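Local structure of endo-1,4-beta-xylanase C (Paenibacillus barcinonensis, 4XUO) at residues Q47-T52 with K143-L148; L60-V65 with L133-E138; D88-V93 with N108-V113. The protein hydrolyses internal beta-1,4-xylosidic linkages of xylan, the present chain being its N-terminal xylan-binding domain CBM22-1 rather than the catalytic domain. All blocks are in the same frame, centred on the assembly; numbering follows the deposited sequence.

Overall arrangement
The three contacts lie in the two facing antiparallel sheets of one beta-sandwich. Contact 1 joins strands 45-49 and 146-157 of one sheet; contacts 2 and 3 belong to the other, where strands 132-139 and 87-96 are neighbours and Glu-138 O lies 2.9 Å from Lys-90 N, a probable hydrogen bond. Between the sheets, Tyr-146 OH of contact 1 lies 2.7 Å from Leu-137 O of the strand in contact 2, a probable hydrogen bond, and Tyr-146 CG rests 3.8 Å from Leu-89 CD2 of contact 3. Contact centres are about 14 to 18 Å apart. The calcium ion is about 10 Å from the Leu-147 side chain and about 14 Å from that of Phe-91.

Contact 1: residues Q47-T52 with K143-L148; sequences QTTGRT and KAAYLL
Two torsions bring Arg-51 and Tyr-146 together. The arginine chain, CG beside its backbone N, already heads for the other segment, and a bend at chi3 (68°) turns the guanidinium so that NH1 meets Ala-144 O, while Tyr-146 holds CG between its backbone N and carbonyl carbon (chi1 45°), a cramped position that sends the ring toward the arginine. The two side chains cross at about a right angle, their planes 48° apart, and Arg-51 CD touches Tyr-146 CE2 at 3.5 Å. The phenol oxygen sits over one face of the guanidinium without bonding to it: Tyr-146 OH binds the carbonyl of Leu-137, and Arg-51 NE that of Asn-56. At the guanidinium edge, Arg-51 NH1 gives a nearly straight bond to Ala-144 O at 3.0 Å and another to Asp-141 O, and NH2 reaches Ser-139 O. With several N-H groups, arginine is well suited to join so many backbone carbonyls, which is consistent with its burial.

Toward the strands, Thr-48 and Tyr-146 form an antiparallel hydrogen-bonded pair, with Thr-48 N to Tyr-146 O at 2.9 Å and Tyr-146 N to Thr-48 O at 3.2 Å. A water accepts from Thr-48 OG1 (2.8 Å) and donates to Tyr-146 O, so that this carbonyl receives two hydrogens and the buried hydroxyl is satisfied. The opposite face of the sheet is served by Gln-47 and Leu-147, which lie side by side with Gln-47 CB 3.5 Å from Leu-147 CD2. Ala-145 suits its place by being small, since its CB already comes within 3.3 Å of Thr-48 O. The whole is an antiparallel strand pair of a carbohydrate-binding beta-sandwich, whose adjoining loops are gathered round one arginine.

Contact 2: residues L60-V65 with L133-E138; sequences LSLTDV and LLLYLE
Leu-60 and Leu-135 form the hydrogen-bonded pair of an antiparallel strand contact in the beta-sandwich, joined in both directions: Leu-60 N to Leu-135 O and Leu-135 N to Leu-60 O, each 2.8 Å. Their side chains lie on one face of the sheet; on the other, Leu-134 bends back so that its CD1 lies 3.6 Å from Leu-60 O. Past the end of strand 57-61 the pairing persists in altered form. Leu-62 N still bonds to Leu-133 O at 2.9 Å, though from above the carbonyl plane, and the next acceptor is a side chain: Thr-63 OG1 accepts from Leu-133 N at 3.0 Å. Threonine suits this place because a short hydroxyl beside its own backbone N can stand in for a departing strand's carbonyl.

On the face that carries Leu-60 and Leu-135, Leu-62 adds apolar contact. Leu-62 CD1 meets Leu-135 CB at 3.7 Å, and the two chains cross obliquely; Leu-133 CB meets Leu-62 CB at 4.0 Å. One shell farther out, Phe-151 of the facing sheet lies against both Leu-60 and Leu-135, and Ile-153 against Leu-62, which makes leucine an apt choice for all three.

The departing chain is itself held in a type I turn, closed by Val-65 N bonding to Leu-62 O. Just before the turn, Ser-61 OG, anti to the serine N, receives a weak bond of 3.5 Å from Thr-63 N.

Contact 3: residues D88-V93 with N108-V113; sequences DLKFTV and NAAEQV
Asn-108 OD1 accepts the backbone N-H of Phe-91 N at 2.8 Å, lying so that the donor falls in its carbonyl plane and on a lone pair. With CG set between the asparagine's backbone N and carbonyl carbon (chi1 63°), the amide is carried to the edge of strand 87-96, where its oxygen does the work of a strand carbonyl; its plane is turned 40° from the Phe-91 ring. A leucine here would probably leave the buried N-H of Phe-91 without its acceptor.

Farther along, in real strand pairing, Leu-89 N bonds to Glu-111 O at 2.9 Å and Glu-111 N to Leu-89 O at 3.0 Å. Between the two modes the small methyl of Ala-110, CB, lies 4.0 Å from Lys-90 CB near the surface. The inward face is apolar, Leu-89 CB meeting Val-113 CG2 at 4.1 Å over Val-78 and Leu-80 of the facing sheet, whereas on the other face Asp-88 OD1 lies 3.2 Å from Gln-112 CA, touching carbon rather than the polar end.

Backbone pairing and an apolar contact thus hold strand 111-113, and one asparagine amide fastens the loop leading into it; no salt bridge joins the segments.

Contact 1: residues Q47-T52 with K143-L148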
loop_
_atom_site.group_PDB
_atom_site.type_symbol
_atom_site.label_atom_id
_atom_site.label_comp_id
_atom_site.label_asym_id
_atom_site.label_seq_id
_atom_site.Cartn_x
_atom_site.Cartn_y
_atom_site.Cartn_z
ATOM N N GLN A 47 -5.493 -9.558 -2.493
ATOM C CA GLN A 47 -5.254 -10.422 -1.334
ATOM C C GLN A 47 -3.785 -10.792 -1.202
ATOM O O GLN A 47 -3.138 -11.191 -2.188
ATOM C CB GLN A 47 -6.104 -11.702 -1.460
ATOM C CG GLN A 47 -5.771 -12.795 -0.458
ATOM C CD GLN A 47 -6.688 -13.992 -0.599
ATOM O OE1 GLN A 47 -6.732 -14.639 -1.651
ATOM N NE2 GLN A 47 -7.444 -14.271 0.442
ATOM N N THR A 48 -3.279 -10.743 0.022
ATOM C CA THR A 48 -1.931 -11.177 0.303
ATOM C C THR A 48 -1.932 -12.312 1.329
ATOM O O THR A 48 -2.450 -12.147 2.432
ATOM C CB THR A 48 -1.065 -10.010 0.826
ATOM O OG1 THR A 48 -0.994 -8.958 -0.163
ATOM C CG2 THR A 48 0.321 -10.493 1.113
ATOM N N THR A 49 -1.387 -13.473 0.942
ATOM C CA THR A 49 -1.174 -14.590 1.849
ATOM C C THR A 49 0.268 -15.107 1.800
ATOM O O THR A 49 1.042 -14.752 0.901
ATOM C CB THR A 49 -2.090 -15.780 1.482
ATOM O OG1 THR A 49 -1.823 -16.197 0.137
ATOM C CG2 THR A 49 -3.556 -15.422 1.664
ATOM N N GLY A 50 0.620 -15.974 2.748
ATOM C CA GLY A 50 1.930 -16.619 2.752
ATOM C C GLY A 50 3.051 -15.822 3.384
ATOM O O GLY A 50 4.236 -16.096 3.161
ATOM N N ARG A 51 2.680 -14.808 4.168
ATOM C CA ARG A 51 3.652 -14.027 4.899
ATOM C C ARG A 51 4.287 -14.871 6.003
ATOM O O ARG A 51 3.569 -15.542 6.740
ATOM C CB ARG A 51 2.985 -12.761 5.490
ATOM C CG ARG A 51 2.570 -11.772 4.411
ATOM C CD ARG A 51 1.878 -10.508 4.932
ATOM N NE ARG A 51 2.800 -9.664 5.697
ATOM C CZ ARG A 51 2.850 -9.550 7.026
ATOM N NH1 ARG A 51 2.020 -10.184 7.829
ATOM N NH2 ARG A 51 3.752 -8.761 7.551
ATOM N N THR A 52 5.628 -14.863 6.044
ATOM C CA THR A 52 6.408 -15.438 7.146
ATOM C C THR A 52 7.277 -14.449 7.942
ATOM O O THR A 52 7.663 -14.774 9.064
ATOM C CB THR A 52 7.310 -16.590 6.654
ATOM O OG1 THR A 52 8.067 -16.161 5.514
ATOM C CG2 THR A 52 6.472 -17.755 6.270
ATOM N N LYS A 143 2.748 -13.287 10.344
ATOM C CA LYS A 143 1.922 -14.278 9.644
ATOM C C LYS A 143 0.538 -13.783 9.221
ATOM O O LYS A 143 -0.170 -14.489 8.536
ATOM C CB LYS A 143 1.762 -15.523 10.515
ATOM C CG LYS A 143 3.020 -16.362 10.596
ATOM C CD LYS A 143 2.752 -17.721 11.233
ATOM C CE LYS A 143 3.502 -18.835 10.506
ATOM N NZ LYS A 143 3.026 -19.037 9.104
ATOM N N ALA A 144 0.142 -12.574 9.600
ATOM C CA ALA A 144 -1.119 -12.036 9.118
ATOM C C ALA A 144 -1.270 -12.078 7.597
ATOM O O ALA A 144 -0.308 -11.850 6.843
ATOM C CB ALA A 144 -1.324 -10.604 9.629
ATOM N N ALA A 145 -2.483 -12.403 7.173
ATOM C CA ALA A 145 -2.915 -12.285 5.789
ATOM C C ALA A 145 -4.011 -11.248 5.739
ATOM O O ALA A 145 -4.793 -11.093 6.690
ATOM C CB ALA A 145 -3.409 -13.617 5.248
ATOM N N TYR A 146 -4.058 -10.497 4.634
ATOM C CA TYR A 146 -4.908 -9.344 4.568
ATOM C C TYR A 146 -5.208 -8.892 3.160
ATOM O O TYR A 146 -4.513 -9.275 2.203
ATOM C CB TYR A 146 -4.325 -8.173 5.391
ATOM C CG TYR A 146 -2.830 -7.907 5.227
ATOM C CD1 TYR A 146 -2.336 -7.135 4.170
ATOM C CD2 TYR A 146 -1.911 -8.434 6.137
ATOM C CE1 TYR A 146 -0.983 -6.884 4.040
ATOM C CE2 TYR A 146 -0.545 -8.184 6.024
ATOM C CZ TYR A 146 -0.075 -7.430 4.967
ATOM O OH TYR A 146 1.288 -7.213 4.838
ATOM N N LEU A 147 -6.269 -8.093 3.072
ATOM C CA LEU A 147 -6.831 -7.583 1.834
ATOM C C LEU A 147 -6.723 -6.061 1.740
ATOM O O LEU A 147 -6.805 -5.365 2.761
ATOM C CB LEU A 147 -8.331 -7.923 1.761
ATOM C CG LEU A 147 -8.667 -9.396 1.895
ATOM C CD1 LEU A 147 -10.079 -9.591 2.400
ATOM C CD2 LEU A 147 -8.472 -10.122 0.585
ATOM N N LEU A 148 -6.623 -5.560 0.500
ATOM C CA LEU A 148 -6.598 -4.135 0.186
ATOM C C LEU A 148 -7.579 -3.809 -0.925
ATOM O O LEU A 148 -7.615 -4.512 -1.962
ATOM C CB LEU A 148 -5.178 -3.709 -0.257
ATOM C CG LEU A 148 -4.988 -2.285 -0.767
ATOM C CD1 LEU A 148 -5.197 -1.268 0.346
ATOM C CD2 LEU A 148 -3.633 -2.064 -1.426
HETATM O O HOH W 1 -3.305 -7.417 0.286
#

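Contact 2: residues L60-V65 with L133-E138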
loop_
_atom_site.group_PDB
_atom_site.type_symbol
_atom_site.label_atom_id
_atom_site.label_comp_id
_atom_site.label_asym_id
_atom_site.label_seq_id
_atom_site.Cartn_x
_atom_site.Cartn_y
_atom_site.Cartn_z
ATOM N N LEU A 60 4.233 -1.892 -4.349
ATOM C CA LEU A 60 3.946 -1.087 -5.541
ATOM C C LEU A 60 5.055 -0.048 -5.765
ATOM O O LEU A 60 5.348 0.774 -4.912
ATOM C CB LEU A 60 2.583 -0.409 -5.403
ATOM C CG LEU A 60 2.083 0.375 -6.622
ATOM C CD1 LEU A 60 1.648 -0.514 -7.764
ATOM C CD2 LEU A 60 0.938 1.315 -6.244
ATOM N N SER A 61 5.718 -0.108 -6.917
ATOM C CA SER A 61 6.699 0.913 -7.246
ATOM C C SER A 61 6.000 2.263 -7.438
ATOM O O SER A 61 5.039 2.342 -8.190
ATOM C CB SER A 61 7.430 0.582 -8.562
ATOM O OG SER A 61 8.441 1.566 -8.799
ATOM N N LEU A 62 6.521 3.303 -6.785
ATOM C CA LEU A 62 6.031 4.667 -6.926
ATOM C C LEU A 62 6.998 5.577 -7.685
ATOM O O LEU A 62 6.739 6.762 -7.842
ATOM C CB LEU A 62 5.681 5.257 -5.553
ATOM C CG LEU A 62 4.568 4.573 -4.764
ATOM C CD1 LEU A 62 4.311 5.372 -3.485
ATOM C CD2 LEU A 62 3.315 4.400 -5.622
ATOM N N THR A 63 8.070 4.994 -8.218
ATOM C CA THR A 63 9.136 5.712 -8.854
ATOM C C THR A 63 8.550 6.590 -9.976
ATOM O O THR A 63 8.955 7.739 -10.112
ATOM C CB THR A 63 10.214 4.763 -9.371
ATOM O OG1 THR A 63 10.811 4.068 -8.265
ATOM C CG2 THR A 63 11.346 5.535 -10.087
ATOM N N ASP A 64 7.560 6.081 -10.702
ATOM C CA ASP A 64 6.963 6.828 -11.822
ATOM C C ASP A 64 5.742 7.649 -11.419
ATOM O O ASP A 64 5.176 8.391 -12.227
ATOM C CB ASP A 64 6.599 5.873 -12.956
ATOM C CG ASP A 64 7.807 5.158 -13.521
ATOM O OD1 ASP A 64 8.848 5.806 -13.668
ATOM O OD2 ASP A 64 7.725 3.947 -13.809
ATOM N N VAL A 65 5.338 7.551 -10.164
ATOM C CA VAL A 65 4.120 8.182 -9.708
ATOM C C VAL A 65 4.367 9.455 -8.895
ATOM O O VAL A 65 3.593 10.423 -9.017
ATOM C CB VAL A 65 3.305 7.189 -8.842
ATOM C CG1 VAL A 65 1.990 7.794 -8.357
ATOM C CG2 VAL A 65 3.065 5.906 -9.634
ATOM N N LEU A 133 11.465 4.509 -5.345
ATOM C CA LEU A 133 10.439 4.494 -4.263
ATOM C C LEU A 133 9.601 3.226 -4.384
ATOM O O LEU A 133 9.066 2.952 -5.459
ATOM C CB LEU A 133 9.456 5.655 -4.435
ATOM C CG LEU A 133 10.048 7.046 -4.429
ATOM C CD1 LEU A 133 8.966 8.039 -4.857
ATOM C CD2 LEU A 133 10.597 7.376 -3.050
ATOM N N LEU A 134 9.481 2.468 -3.291
ATOM C CA LEU A 134 8.644 1.288 -3.255
ATOM C C LEU A 134 7.698 1.346 -2.055
ATOM O O LEU A 134 8.136 1.346 -0.903
ATOM C CB LEU A 134 9.513 0.035 -3.176
ATOM C CG LEU A 134 8.592 -1.172 -3.095
ATOM C CD1 LEU A 134 8.115 -1.562 -4.475
ATOM C CD2 LEU A 134 9.190 -2.313 -2.293
ATOM N N LEU A 135 6.404 1.409 -2.345
ATOM C CA LEU A 135 5.349 1.371 -1.303
ATOM C C LEU A 135 5.014 -0.084 -0.973
ATOM O O LEU A 135 4.891 -0.928 -1.857
ATOM C CB LEU A 135 4.095 2.071 -1.846
ATOM C CG LEU A 135 2.860 2.067 -0.927
ATOM C CD1 LEU A 135 3.177 2.906 0.277
ATOM C CD2 LEU A 135 1.681 2.662 -1.703
ATOM N N TYR A 136 4.847 -0.384 0.299
ATOM C CA TYR A 136 4.337 -1.683 0.711
ATOM C C TYR A 136 3.447 -1.583 1.935
ATOM O O TYR A 136 3.541 -0.629 2.717
ATOM C CB TYR A 136 5.443 -2.753 0.890
ATOM C CG TYR A 136 6.501 -2.496 1.933
ATOM C CD1 TYR A 136 7.517 -1.575 1.703
ATOM C CD2 TYR A 136 6.523 -3.204 3.143
ATOM C CE1 TYR A 136 8.494 -1.346 2.632
ATOM C CE2 TYR A 136 7.509 -3.002 4.065
ATOM C CZ TYR A 136 8.501 -2.067 3.824
ATOM O OH TYR A 136 9.497 -1.854 4.753
ATOM N N LEU A 137 2.579 -2.579 2.074
ATOM C CA LEU A 137 1.623 -2.662 3.200
ATOM C C LEU A 137 2.076 -3.822 4.095
ATOM O O LEU A 137 2.148 -4.959 3.629
ATOM C CB LEU A 137 0.222 -2.887 2.633
ATOM C CG LEU A 137 -0.930 -3.153 3.597
ATOM C CD1 LEU A 137 -1.216 -1.926 4.480
ATOM C CD2 LEU A 137 -2.181 -3.557 2.836
ATOM N N GLU A 138 2.377 -3.518 5.360
ATOM C CA GLU A 138 3.031 -4.447 6.275
ATOM C C GLU A 138 2.356 -4.466 7.632
ATOM O O GLU A 138 1.691 -3.489 8.039
ATOM C CB GLU A 138 4.529 -4.095 6.470
ATOM C CG GLU A 138 4.826 -2.708 7.093
ATOM C CD GLU A 138 6.324 -2.456 7.376
ATOM O OE1 GLU A 138 6.780 -1.284 7.289
ATOM O OE2 GLU A 138 7.064 -3.436 7.672
#

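Contact 3: residues D88-V93 with N108-V113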
loop_
_atom_site.group_PDB
_atom_site.type_symbol
_atom_site.label_atom_id
_atom_site.label_comp_id
_atom_site.label_asym_id
_atom_site.label_seq_id
_atom_site.Cartn_x
_atom_site.Cartn_y
_atom_site.Cartn_z
ATOM N N ASP A 88 -1.948 -5.126 13.402
ATOM C CA ASP A 88 -1.797 -3.704 13.062
ATOM C C ASP A 88 -1.185 -3.640 11.665
ATOM O O ASP A 88 -0.297 -4.437 11.348
ATOM C CB ASP A 88 -0.931 -2.958 14.081
ATOM C CG ASP A 88 -1.537 -2.933 15.518
ATOM O OD1 ASP A 88 -2.782 -2.904 15.688
ATOM O OD2 ASP A 88 -0.741 -2.955 16.497
ATOM N N LEU A 89 -1.693 -2.750 10.821
ATOM C CA LEU A 89 -1.227 -2.618 9.422
ATOM C C LEU A 89 -0.834 -1.169 9.164
ATOM O O LEU A 89 -1.518 -0.250 9.623
ATOM C CB LEU A 89 -2.330 -2.977 8.408
ATOM C CG LEU A 89 -2.454 -4.451 8.027
ATOM C CD1 LEU A 89 -2.685 -5.297 9.259
ATOM C CD2 LEU A 89 -3.575 -4.627 7.010
ATOM N N LYS A 90 0.229 -0.967 8.395
ATOM C CA LYS A 90 0.591 0.392 7.950
ATOM C C LYS A 90 1.204 0.376 6.579
ATOM O O LYS A 90 1.703 -0.684 6.140
ATOM C CB LYS A 90 1.578 1.045 8.921
ATOM C CG LYS A 90 2.974 0.441 8.979
ATOM C CD LYS A 90 3.832 1.146 10.022
ATOM C CE LYS A 90 5.286 1.086 9.618
ATOM N NZ LYS A 90 6.192 1.375 10.734
ATOM N N PHE A 91 1.218 1.541 5.924
ATOM C CA PHE A 91 2.005 1.726 4.694
ATOM C C PHE A 91 3.414 2.253 4.980
ATOM O O PHE A 91 3.573 3.157 5.764
ATOM C CB PHE A 91 1.341 2.758 3.790
ATOM C CG PHE A 91 0.064 2.297 3.134
ATOM C CD1 PHE A 91 0.058 1.287 2.199
ATOM C CD2 PHE A 91 -1.138 2.988 3.382
ATOM C CE1 PHE A 91 -1.115 0.906 1.568
ATOM C CE2 PHE A 91 -2.300 2.620 2.737
ATOM C CZ PHE A 91 -2.289 1.570 1.842
ATOM N N THR A 92 4.437 1.758 4.276
ATOM C CA THR A 92 5.810 2.229 4.399
ATOM C C THR A 92 6.359 2.434 2.967
ATOM O O THR A 92 5.950 1.747 2.055
ATOM C CB THR A 92 6.648 1.150 5.122
ATOM O OG1 THR A 92 6.109 0.956 6.436
ATOM C CG2 THR A 92 8.112 1.537 5.243
ATOM N N VAL A 93 7.216 3.429 2.777
ATOM C CA VAL A 93 7.962 3.619 1.511
ATOM C C VAL A 93 9.458 3.333 1.746
ATOM O O VAL A 93 10.119 3.963 2.552
ATOM C CB VAL A 93 7.736 5.039 0.921
ATOM C CG1 VAL A 93 8.558 5.227 -0.366
ATOM C CG2 VAL A 93 6.260 5.232 0.607
ATOM N N ASN A 108 1.863 6.416 7.440
ATOM C CA ASN A 108 0.795 6.528 8.467
ATOM C C ASN A 108 1.070 5.719 9.717
ATOM O O ASN A 108 1.823 4.751 9.700
ATOM C CB ASN A 108 -0.545 6.077 7.889
ATOM C CG ASN A 108 -0.558 4.590 7.479
ATOM O OD1 ASN A 108 0.428 4.051 6.961
ATOM N ND2 ASN A 108 -1.679 3.936 7.692
ATOM N N ALA A 109 0.439 6.102 10.816
ATOM C CA ALA A 109 0.539 5.296 12.021
ATOM C C ALA A 109 -0.175 3.960 11.786
ATOM O O ALA A 109 -1.206 3.905 11.134
ATOM C CB ALA A 109 -0.077 6.030 13.214
ATOM N N ALA A 110 0.343 2.880 12.332
ATOM C CA ALA A 110 -0.327 1.600 12.166
ATOM C C ALA A 110 -1.696 1.579 12.831
ATOM O O ALA A 110 -1.845 2.118 13.935
ATOM C CB ALA A 110 0.507 0.477 12.701
ATOM N N GLU A 111 -2.682 0.980 12.150
ATOM C CA GLU A 111 -4.065 0.863 12.646
ATOM C C GLU A 111 -4.331 -0.619 12.977
ATOM O O GLU A 111 -3.867 -1.529 12.265
ATOM C CB GLU A 111 -5.075 1.353 11.602
ATOM C CG GLU A 111 -5.161 2.869 11.437
ATOM C CD GLU A 111 -5.994 3.563 12.500
ATOM O OE1 GLU A 111 -6.637 2.848 13.297
ATOM O OE2 GLU A 111 -6.017 4.829 12.526
ATOM N N GLN A 112 -5.058 -0.861 14.069
ATOM C CA GLN A 112 -5.564 -2.205 14.346
ATOM C C GLN A 112 -6.632 -2.585 13.328
ATOM O O GLN A 112 -7.564 -1.818 13.089
ATOM C CB GLN A 112 -6.180 -2.287 15.757
ATOM C CG GLN A 112 -7.059 -3.529 15.913
ATOM C CD GLN A 112 -7.427 -3.854 17.352
ATOM O OE1 GLN A 112 -6.682 -4.537 18.063
ATOM N NE2 GLN A 112 -8.587 -3.384 17.775
ATOM N N VAL A 113 -6.497 -3.788 12.764
ATOM C CA VAL A 113 -7.395 -4.324 11.756
ATOM C C VAL A 113 -7.831 -5.757 12.153
ATOM O O VAL A 113 -7.049 -6.498 12.759
ATOM C CB VAL A 113 -6.719 -4.378 10.371
ATOM C CG1 VAL A 113 -7.710 -4.815 9.298
ATOM C CG2 VAL A 113 -6.150 -3.006 10.016
#